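Local structure of putative aldehyde dehydrogenase (Burkholderia cenocepacia, 4YWE) at residues L81-L92 / R108-E119; P353-V361 / Q371-V379. The protein probably oxidises aldehydes with NAD or NADP as electron acceptor, as a member of the aldehyde dehydrogenase family, and binds calcium and magnesium ions. All blocks are in the same frame, centred on the assembly; numbering follows the deposited sequence.

Contact 1: residues L81-L92 / R108-E119; sequences LSARVTDSIEEL and RADAAALARYFE
Leu81 opens the contact by laying CD2 over the middle of the Phe118 ring, 3.6 Å from the centroid and close to the ring normal, a CH-pi contact that suits a branched aliphatic chain against a flat aromatic. The next residue, Ser82, sends its hydroxyl across to the opposing backbone: OG donates to Ala115 O at 2.8 Å. With OG anti to the backbone N (chi1 177°), the hydroxyl reaches a carbonyl that already accepts the helical N-H of Glu119, and the two donors approach from opposite faces of its plane. The small serine also lets the backbones come close, Ser82 CA lying 4.6 Å from Ala115 CA.

Val85 is a knob in a hole formed by Ala111, Leu114, Ala115 and Phe118. Its CG1 packs on Ala115 CB at 3.8 Å and on Leu114, while CG2 meets the edge of the Phe118 ring. Thr86 stands at the margin, its OG1 3.3 Å from Ala115 CB.

The first helix breaks at Ser88, and the chain re-enters a helix at Ile89, whose CG2 touches Arg108 CG at 3.7 Å and whose other branch lies along Ala111 and Ala112. Glu90 then takes the Arg108 guanidinium side-on: NE reaches OE1 of Glu90 at 2.8 Å and NH2 reaches OE2 of Glu90 at the same distance. The two flat groups are 23° apart, nearly coplanar, so the paired bonds limit rotation of both. Leu92 closes the row against Ala111 and Leu114, with Met161 of helix 160-174 beside it.

Helix 81-87 runs antiparallel to helix 108-119, their axes 8.1 Å apart at 169°. Helices 71-87 and 89-100 thus pack on an alanine-rich face of helix 104-124, an antiparallel helix pairing with the single knob of Val85 at its centre.

Contact 2: residues P353-V361 / Q371-V379; sequences PMAAHGQVV and QAPALLRDV
A classic beta bulge interrupts the antiparallel pairing of strands 354-357 and 374-376, with Ala355 and Ala356 both set against Leu375. Leu375 O receives two N-H groups: Ala356 N at 3.3 Å, on an in-plane lone pair, and Ala355 N, a weak bond bent to 120°. The return bond is straighter, Leu375 N to Ala356 O at 2.8 Å. Arg377 N to Pro353 O at 3.0 Å and Gly358 N to Pro373 O at 2.9 Å extend the pairing beyond the bulge on either side.

Met354 lies on the same face as Ala374 and Leu376. A turn at chi3 (-68°) brings its flexible thioether end round, placing CE 3.9 Å from Ala374 CB and near Leu376 CD1. Leu375 and Ala356 lie on the other face, and the bulge residue Ala355 puts CB 3.9 Å from Leu375 CD2; Leu375 also packs on Leu310 of helix 303-315. The lack of a side chain on Gly358 suits its close approach to the Pro373 ring.

Arg377 turns its guanidinium toward Asp378 and Glu304, leaving its CG against Pro353. The contact therefore holds chiefly through main-chain polarity, with mainly apolar side chains on the two faces and charge kept at one end.

Contact 1 joins helices, whereas contact 2 belongs to the mixed sheet that contains strands 354-360 and 374-376; they follow one another along the chain. Their centres are 34 Å apart and their nearest atoms about 17 Å, so neither touches the other. Neither supplies a calcium ligand: the side chain of Leu92 in contact 1 is about 11 Å from that of Asp99, a ligand of the calcium ion bound here, and the side chain of Leu376 in contact 2 is about 9 Å from that of Asp346, whose calcium is absent from this chain. Contact 1 also borders a second subunit, where Arg76 of that neighbouring subunit pairs with Glu119; no other chain of the assembly touches contact 2.

Contact 1: residues L81-L92 / R108-E119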
loop_
_atom_site.group_PDB
_atom_site.type_symbol
_atom_site.label_atom_id
_atom_site.label_comp_id
_atom_site.label_asym_id
_atom_site.label_seq_id
_atom_site.Cartn_x
_atom_site.Cartn_y
_atom_site.Cartn_z
ATOM N N LEU A 81 0.992 -26.492 9.439
ATOM C CA LEU A 81 -0.151 -27.139 8.808
ATOM C C LEU A 81 0.116 -27.365 7.327
ATOM O O LEU A 81 -0.236 -28.409 6.775
ATOM C CB LEU A 81 -1.418 -26.302 9.001
ATOM C CG LEU A 81 -2.684 -26.784 8.290
ATOM C CD1 LEU A 81 -2.990 -28.230 8.652
ATOM C CD2 LEU A 81 -3.860 -25.883 8.631
ATOM N N SER A 82 0.746 -26.381 6.692
ATOM C CA SER A 82 1.123 -26.479 5.287
ATOM C C SER A 82 2.015 -27.693 5.039
ATOM O O SER A 82 1.830 -28.421 4.063
ATOM C CB SER A 82 1.835 -25.203 4.836
ATOM O OG SER A 82 2.270 -25.307 3.493
ATOM N N ALA A 83 2.979 -27.906 5.930
ATOM C CA ALA A 83 3.901 -29.029 5.808
ATOM C C ALA A 83 3.190 -30.357 6.058
ATOM O O ALA A 83 3.478 -31.353 5.397
ATOM C CB ALA A 83 5.071 -28.863 6.767
ATOM N N ARG A 84 2.265 -30.364 7.013
ATOM C CA ARG A 84 1.496 -31.566 7.325
ATOM C C ARG A 84 0.650 -31.989 6.129
ATOM O O ARG A 84 0.576 -33.172 5.799
ATOM C CB ARG A 84 0.602 -31.338 8.548
ATOM C CG ARG A 84 1.353 -31.161 9.858
ATOM C CD ARG A 84 2.116 -32.420 10.251
ATOM N NE ARG A 84 1.233 -33.563 10.466
ATOM C CZ ARG A 84 1.287 -34.691 9.765
ATOM N NH1 ARG A 84 2.187 -34.835 8.802
ATOM N NH2 ARG A 84 0.442 -35.680 10.031
ATOM N N VAL A 85 0.017 -31.012 5.485
ATOM C CA VAL A 85 -0.803 -31.268 4.305
ATOM C C VAL A 85 0.055 -31.819 3.171
ATOM O O VAL A 85 -0.328 -32.783 2.505
ATOM C CB VAL A 85 -1.551 -29.995 3.857
ATOM C CG1 VAL A 85 -2.240 -30.219 2.520
ATOM C CG2 VAL A 85 -2.560 -29.572 4.914
ATOM N N THR A 86 1.215 -31.202 2.959
ATOM C CA THR A 86 2.147 -31.635 1.921
ATOM C C THR A 86 2.562 -33.089 2.133
ATOM O O THR A 86 2.636 -33.869 1.184
ATOM C CB THR A 86 3.405 -30.745 1.885
ATOM O OG1 THR A 86 3.045 -29.425 1.459
ATOM C CG2 THR A 86 4.441 -31.310 0.923
ATOM N N ASP A 87 2.821 -33.451 3.384
ATOM C CA ASP A 87 3.178 -34.824 3.718
ATOM C C ASP A 87 1.989 -35.768 3.568
ATOM O O ASP A 87 2.166 -36.966 3.362
ATOM C CB ASP A 87 3.730 -34.906 5.143
ATOM C CG ASP A 87 5.244 -34.840 5.187
ATOM O OD1 ASP A 87 5.890 -35.347 4.246
ATOM O OD2 ASP A 87 5.788 -34.284 6.164
ATOM N N SER A 88 0.780 -35.226 3.666
ATOM C CA SER A 88 -0.428 -36.043 3.617
ATOM C C SER A 88 -1.162 -35.913 2.285
ATOM O O SER A 88 -2.369 -36.142 2.216
ATOM C CB SER A 88 -1.372 -35.667 4.763
ATOM O OG SER A 88 -0.740 -35.815 6.021
ATOM N N ILE A 89 -0.432 -35.550 1.235
ATOM C CA ILE A 89 -1.027 -35.349 -0.084
ATOM C C ILE A 89 -1.673 -36.628 -0.613
ATOM O O ILE A 89 -2.825 -36.608 -1.048
ATOM C CB ILE A 89 0.014 -34.816 -1.086
ATOM C CG1 ILE A 89 0.276 -33.329 -0.835
ATOM C CG2 ILE A 89 -0.464 -35.014 -2.516
ATOM C CD1 ILE A 89 1.236 -32.702 -1.823
ATOM N N GLU A 90 -0.935 -37.734 -0.572
ATOM C CA GLU A 90 -1.437 -39.008 -1.082
ATOM C C GLU A 90 -2.688 -39.456 -0.330
ATOM O O GLU A 90 -3.649 -39.932 -0.932
ATOM C CB GLU A 90 -0.355 -40.085 -0.991
ATOM C CG GLU A 90 0.848 -39.830 -1.886
ATOM C CD GLU A 90 0.472 -39.725 -3.351
ATOM O OE1 GLU A 90 0.959 -38.792 -4.024
ATOM O OE2 GLU A 90 -0.307 -40.576 -3.831
ATOM N N GLU A 91 -2.664 -39.292 0.989
ATOM C CA GLU A 91 -3.791 -39.659 1.840
ATOM C C GLU A 91 -5.019 -38.795 1.559
ATOM O O GLU A 91 -6.130 -39.308 1.420
ATOM C CB GLU A 91 -3.392 -39.544 3.314
ATOM C CG GLU A 91 -4.533 -39.712 4.300
ATOM C CD GLU A 91 -4.082 -39.529 5.738
ATOM O OE1 GLU A 91 -2.863 -39.378 5.964
ATOM O OE2 GLU A 91 -4.945 -39.534 6.642
ATOM N N LEU A 92 -4.813 -37.486 1.473
ATOM C CA LEU A 92 -5.910 -36.555 1.227
ATOM C C LEU A 92 -6.461 -36.697 -0.188
ATOM O O LEU A 92 -7.661 -36.538 -0.410
ATOM C CB LEU A 92 -5.455 -35.114 1.470
ATOM C CG LEU A 92 -5.171 -34.733 2.925
ATOM C CD1 LEU A 92 -4.553 -33.346 3.005
ATOM C CD2 LEU A 92 -6.443 -34.804 3.755
ATOM N N ARG A 108 -4.854 -34.931 -6.395
ATOM C CA ARG A 108 -3.522 -34.667 -5.869
ATOM C C ARG A 108 -3.178 -33.187 -6.003
ATOM O O ARG A 108 -2.558 -32.599 -5.113
ATOM C CB ARG A 108 -2.478 -35.525 -6.590
ATOM C CG ARG A 108 -1.047 -35.268 -6.143
ATOM C CD ARG A 108 -0.063 -36.219 -6.809
ATOM N NE ARG A 108 -0.207 -37.591 -6.330
ATOM C CZ ARG A 108 -0.830 -38.557 -6.999
ATOM N NH1 ARG A 108 -1.367 -38.304 -8.184
ATOM N NH2 ARG A 108 -0.911 -39.776 -6.484
ATOM N N ALA A 109 -3.590 -32.590 -7.117
ATOM C CA ALA A 109 -3.340 -31.177 -7.370
ATOM C C ALA A 109 -4.091 -30.308 -6.366
ATOM O O ALA A 109 -3.591 -29.266 -5.935
ATOM C CB ALA A 109 -3.735 -30.813 -8.793
ATOM N N ASP A 110 -5.291 -30.744 -5.998
ATOM C CA ASP A 110 -6.105 -30.032 -5.018
ATOM C C ASP A 110 -5.418 -29.986 -3.657
ATOM O O ASP A 110 -5.413 -28.952 -2.990
ATOM C CB ASP A 110 -7.482 -30.686 -4.885
ATOM C CG ASP A 110 -8.414 -30.319 -6.022
ATOM O OD1 ASP A 110 -7.957 -29.668 -6.984
ATOM O OD2 ASP A 110 -9.605 -30.689 -5.953
ATOM N N ALA A 111 -4.842 -31.114 -3.254
ATOM C CA ALA A 111 -4.142 -31.207 -1.979
ATOM C C ALA A 111 -2.894 -30.333 -1.981
ATOM O O ALA A 111 -2.560 -29.711 -0.973
ATOM C CB ALA A 111 -3.780 -32.652 -1.677
ATOM N N ALA A 112 -2.206 -30.292 -3.118
ATOM C CA ALA A 112 -1.019 -29.460 -3.265
ATOM C C ALA A 112 -1.402 -27.986 -3.195
ATOM O O ALA A 112 -0.672 -27.172 -2.629
ATOM C CB ALA A 112 -0.307 -29.767 -4.574
ATOM N N ALA A 113 -2.551 -27.655 -3.775
ATOM C CA ALA A 113 -3.071 -26.295 -3.727
ATOM C C ALA A 113 -3.450 -25.926 -2.297
ATOM O O ALA A 113 -3.221 -24.799 -1.855
ATOM C CB ALA A 113 -4.269 -26.151 -4.650
ATOM N N LEU A 114 -4.034 -26.886 -1.585
ATOM C CA LEU A 114 -4.400 -26.702 -0.185
ATOM C C LEU A 114 -3.179 -26.342 0.655
ATOM O O LEU A 114 -3.235 -25.450 1.501
ATOM C CB LEU A 114 -5.060 -27.967 0.367
ATOM C CG LEU A 114 -5.379 -27.962 1.862
ATOM C CD1 LEU A 114 -6.334 -26.833 2.198
ATOM C CD2 LEU A 114 -5.958 -29.298 2.291
ATOM N N ALA A 115 -2.077 -27.043 0.410
ATOM C CA ALA A 115 -0.829 -26.779 1.115
ATOM C C ALA A 115 -0.262 -25.417 0.725
ATOM O O ALA A 115 0.362 -24.737 1.540
ATOM C CB ALA A 115 0.183 -27.877 0.829
ATOM N N ARG A 116 -0.485 -25.023 -0.525
ATOM C CA ARG A 116 0.021 -23.752 -1.027
ATOM C C ARG A 116 -0.743 -22.588 -0.401
ATOM O O ARG A 116 -0.156 -21.555 -0.078
ATOM C CB ARG A 116 -0.071 -23.704 -2.557
ATOM C CG ARG A 116 0.362 -22.382 -3.178
ATOM C CD ARG A 116 1.737 -21.941 -2.687
ATOM N NE ARG A 116 2.103 -20.629 -3.216
ATOM C CZ ARG A 116 2.985 -19.810 -2.651
ATOM N NH1 ARG A 116 3.594 -20.157 -1.526
ATOM N NH2 ARG A 116 3.252 -18.637 -3.209
ATOM N N TYR A 117 -2.050 -22.763 -0.226
ATOM C CA TYR A 117 -2.868 -21.760 0.451
ATOM C C TYR A 117 -2.344 -21.475 1.855
ATOM O O TYR A 117 -2.159 -20.318 2.238
ATOM C CB TYR A 117 -4.329 -22.208 0.527
ATOM C CG TYR A 117 -5.135 -21.893 -0.711
ATOM C CD1 TYR A 117 -5.270 -20.586 -1.159
ATOM C CD2 TYR A 117 -5.777 -22.899 -1.421
ATOM C CE1 TYR A 117 -6.007 -20.291 -2.288
ATOM C CE2 TYR A 117 -6.522 -22.613 -2.549
ATOM C CZ TYR A 117 -6.633 -21.308 -2.977
ATOM O OH TYR A 117 -7.371 -21.018 -4.100
ATOM N N PHE A 118 -2.103 -22.540 2.615
ATOM C CA PHE A 118 -1.634 -22.406 3.988
ATOM C C PHE A 118 -0.220 -21.835 4.036
ATOM O O PHE A 118 0.101 -21.039 4.915
ATOM C CB PHE A 118 -1.694 -23.757 4.705
ATOM C CG PHE A 118 -3.094 -24.225 4.992
ATOM C CD1 PHE A 118 -4.085 -23.318 5.326
ATOM C CD2 PHE A 118 -3.420 -25.568 4.916
ATOM C CE1 PHE A 118 -5.375 -23.741 5.588
ATOM C CE2 PHE A 118 -4.710 -25.998 5.178
ATOM C CZ PHE A 118 -5.689 -25.083 5.512
ATOM N N GLU A 119 0.615 -22.234 3.082
ATOM C CA GLU A 119 1.979 -21.719 2.992
ATOM C C GLU A 119 1.990 -20.220 2.704
ATOM O O GLU A 119 2.727 -19.458 3.335
ATOM C CB GLU A 119 2.762 -22.458 1.905
ATOM C CG GLU A 119 4.191 -21.971 1.736
ATOM C CD GLU A 119 4.888 -22.604 0.547
ATOM O OE1 GLU A 119 4.270 -22.682 -0.536
ATOM O OE2 GLU A 119 6.054 -23.026 0.698
#

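Contact 2: residues P353-V361 / Q371-V379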
loop_
_atom_site.group_PDB
_atom_site.type_symbol
_atom_site.label_atom_id
_atom_site.label_comp_id
_atom_site.label_asym_id
_atom_site.label_seq_id
_atom_site.Cartn_x
_atom_site.Cartn_y
_atom_site.Cartn_z
ATOM N N PRO A 353 -26.251 -28.505 -32.922
ATOM C CA PRO A 353 -25.426 -29.661 -33.286
ATOM C C PRO A 353 -24.365 -29.982 -32.239
ATOM O O PRO A 353 -23.660 -29.084 -31.779
ATOM C CB PRO A 353 -24.764 -29.226 -34.604
ATOM C CG PRO A 353 -25.530 -28.020 -35.062
ATOM C CD PRO A 353 -26.016 -27.360 -33.817
ATOM N N MET A 354 -24.262 -31.252 -31.864
ATOM C CA MET A 354 -23.172 -31.696 -31.010
ATOM C C MET A 354 -21.997 -32.112 -31.888
ATOM O O MET A 354 -22.016 -33.180 -32.498
ATOM C CB MET A 354 -23.612 -32.851 -30.108
ATOM C CG MET A 354 -22.506 -33.393 -29.217
ATOM S SD MET A 354 -23.088 -34.657 -28.072
ATOM C CE MET A 354 -24.138 -33.682 -26.996
ATOM N N ALA A 355 -20.987 -31.250 -31.956
ATOM C CA ALA A 355 -19.837 -31.471 -32.828
ATOM C C ALA A 355 -19.085 -32.742 -32.454
ATOM O O ALA A 355 -18.656 -33.495 -33.327
ATOM C CB ALA A 355 -18.900 -30.271 -32.779
ATOM N N ALA A 356 -18.933 -32.977 -31.156
ATOM C CA ALA A 356 -18.214 -34.149 -30.674
ATOM C C ALA A 356 -18.487 -34.408 -29.201
ATOM O O ALA A 356 -18.999 -33.545 -28.489
ATOM C CB ALA A 356 -16.724 -33.985 -30.903
ATOM N N HIS A 357 -18.137 -35.606 -28.750
ATOM C CA HIS A 357 -18.233 -35.954 -27.341
ATOM C C HIS A 357 -17.261 -37.076 -27.006
ATOM O O HIS A 357 -16.879 -37.858 -27.875
ATOM C CB HIS A 357 -19.664 -36.360 -26.974
ATOM C CG HIS A 357 -20.131 -37.616 -27.641
ATOM N ND1 HIS A 357 -19.765 -38.872 -27.205
ATOM C CD2 HIS A 357 -20.937 -37.811 -28.711
ATOM C CE1 HIS A 357 -20.324 -39.785 -27.979
ATOM N NE2 HIS A 357 -21.040 -39.167 -28.901
ATOM N N GLY A 358 -16.857 -37.149 -25.743
ATOM C CA GLY A 358 -16.010 -38.232 -25.285
ATOM C C GLY A 358 -16.809 -39.509 -25.129
ATOM O O GLY A 358 -17.981 -39.565 -25.499
ATOM N N GLN A 359 -16.183 -40.542 -24.579
ATOM C CA GLN A 359 -16.896 -41.786 -24.332
ATOM C C GLN A 359 -16.506 -42.389 -22.991
ATOM O O GLN A 359 -15.328 -42.449 -22.638
ATOM C CB GLN A 359 -16.641 -42.791 -25.458
ATOM C CG GLN A 359 -17.507 -44.042 -25.368
ATOM C CD GLN A 359 -17.734 -44.703 -26.713
ATOM O OE1 GLN A 359 -16.972 -44.494 -27.657
ATOM N NE2 GLN A 359 -18.790 -45.504 -26.810
ATOM N N VAL A 360 -17.515 -42.823 -22.245
ATOM C CA VAL A 360 -17.295 -43.530 -20.996
ATOM C C VAL A 360 -16.721 -44.907 -21.313
ATOM O O VAL A 360 -17.211 -45.597 -22.210
ATOM C CB VAL A 360 -18.594 -43.636 -20.181
ATOM C CG1 VAL A 360 -18.343 -44.341 -18.861
ATOM C CG2 VAL A 360 -19.185 -42.252 -19.946
ATOM N N VAL A 361 -15.678 -45.299 -20.588
ATOM C CA VAL A 361 -15.044 -46.593 -20.813
ATOM C C VAL A 361 -16.023 -47.716 -20.476
ATOM O O VAL A 361 -16.958 -47.527 -19.699
ATOM C CB VAL A 361 -13.740 -46.728 -20.004
ATOM C CG1 VAL A 361 -12.722 -45.699 -20.473
ATOM C CG2 VAL A 361 -14.012 -46.575 -18.518
ATOM N N GLN A 371 -20.744 -38.873 -17.230
ATOM C CA GLN A 371 -21.178 -37.999 -18.311
ATOM C C GLN A 371 -19.982 -37.583 -19.158
ATOM O O GLN A 371 -19.076 -36.900 -18.678
ATOM C CB GLN A 371 -21.891 -36.764 -17.755
ATOM C CG GLN A 371 -22.172 -35.692 -18.795
ATOM C CD GLN A 371 -23.122 -36.162 -19.879
ATOM O OE1 GLN A 371 -24.295 -36.430 -19.619
ATOM N NE2 GLN A 371 -22.618 -36.269 -21.101
ATOM N N ALA A 372 -19.980 -38.006 -20.417
ATOM C CA ALA A 372 -18.894 -37.680 -21.331
ATOM C C ALA A 372 -18.908 -36.196 -21.677
ATOM O O ALA A 372 -19.977 -35.606 -21.834
ATOM C CB ALA A 372 -18.994 -38.521 -22.592
ATOM N N PRO A 373 -17.717 -35.586 -21.784
ATOM C CA PRO A 373 -17.609 -34.184 -22.198
ATOM C C PRO A 373 -18.233 -33.956 -23.567
ATOM O O PRO A 373 -18.049 -34.777 -24.461
ATOM C CB PRO A 373 -16.099 -33.942 -22.232
ATOM C CG PRO A 373 -15.538 -34.947 -21.284
ATOM C CD PRO A 373 -16.403 -36.160 -21.455
ATOM N N ALA A 374 -18.967 -32.859 -23.721
ATOM C CA ALA A 374 -19.698 -32.608 -24.956
ATOM C C ALA A 374 -19.322 -31.268 -25.572
ATOM O O ALA A 374 -19.235 -30.254 -24.879
ATOM C CB ALA A 374 -21.196 -32.669 -24.701
ATOM N N LEU A 375 -19.101 -31.274 -26.882
ATOM C CA LEU A 375 -18.809 -30.053 -27.621
ATOM C C LEU A 375 -19.954 -29.713 -28.565
ATOM O O LEU A 375 -20.218 -30.444 -29.519
ATOM C CB LEU A 375 -17.510 -30.196 -28.412
ATOM C CG LEU A 375 -17.208 -29.050 -29.381
ATOM C CD1 LEU A 375 -16.911 -27.759 -28.627
ATOM C CD2 LEU A 375 -16.059 -29.418 -30.302
ATOM N N LEU A 376 -20.632 -28.602 -28.296
ATOM C CA LEU A 376 -21.728 -28.157 -29.148
ATOM C C LEU A 376 -21.345 -26.881 -29.890
ATOM O O LEU A 376 -20.624 -26.034 -29.361
ATOM C CB LEU A 376 -23.003 -27.937 -28.330
ATOM C CG LEU A 376 -23.700 -29.204 -27.821
ATOM C CD1 LEU A 376 -23.081 -29.703 -26.520
ATOM C CD2 LEU A 376 -25.192 -28.971 -27.657
ATOM N N ARG A 377 -21.835 -26.751 -31.118
ATOM C CA ARG A 377 -21.449 -25.644 -31.983
ATOM C C ARG A 377 -22.650 -24.819 -32.428
ATOM O O ARG A 377 -23.794 -25.258 -32.307
ATOM C CB ARG A 377 -20.704 -26.168 -33.211
ATOM C CG ARG A 377 -21.489 -27.200 -34.008
ATOM C CD ARG A 377 -20.859 -27.436 -35.367
ATOM N NE ARG A 377 -20.797 -26.203 -36.144
ATOM C CZ ARG A 377 -19.916 -25.974 -37.111
ATOM N NH1 ARG A 377 -19.016 -26.897 -37.421
ATOM N NH2 ARG A 377 -19.933 -24.822 -37.766
ATOM N N ASP A 378 -22.369 -23.624 -32.945
ATOM C CA ASP A 378 -23.393 -22.724 -33.471
ATOM C C ASP A 378 -24.445 -22.409 -32.417
ATOM O O ASP A 378 -25.617 -22.215 -32.732
ATOM C CB ASP A 378 -24.051 -23.330 -34.713
ATOM C CG ASP A 378 -23.041 -23.728 -35.772
ATOM O OD1 ASP A 378 -22.106 -22.943 -36.030
ATOM O OD2 ASP A 378 -23.175 -24.833 -36.338
ATOM N N VAL A 379 -24.013 -22.364 -31.161
ATOM C CA VAL A 379 -24.910 -22.104 -30.044
ATOM C C VAL A 379 -25.388 -20.658 -30.074
ATOM O O VAL A 379 -24.577 -19.734 -30.030
ATOM C CB VAL A 379 -24.229 -22.418 -28.702
ATOM C CG1 VAL A 379 -25.184 -22.153 -27.549
ATOM C CG2 VAL A 379 -23.737 -23.859 -28.676
#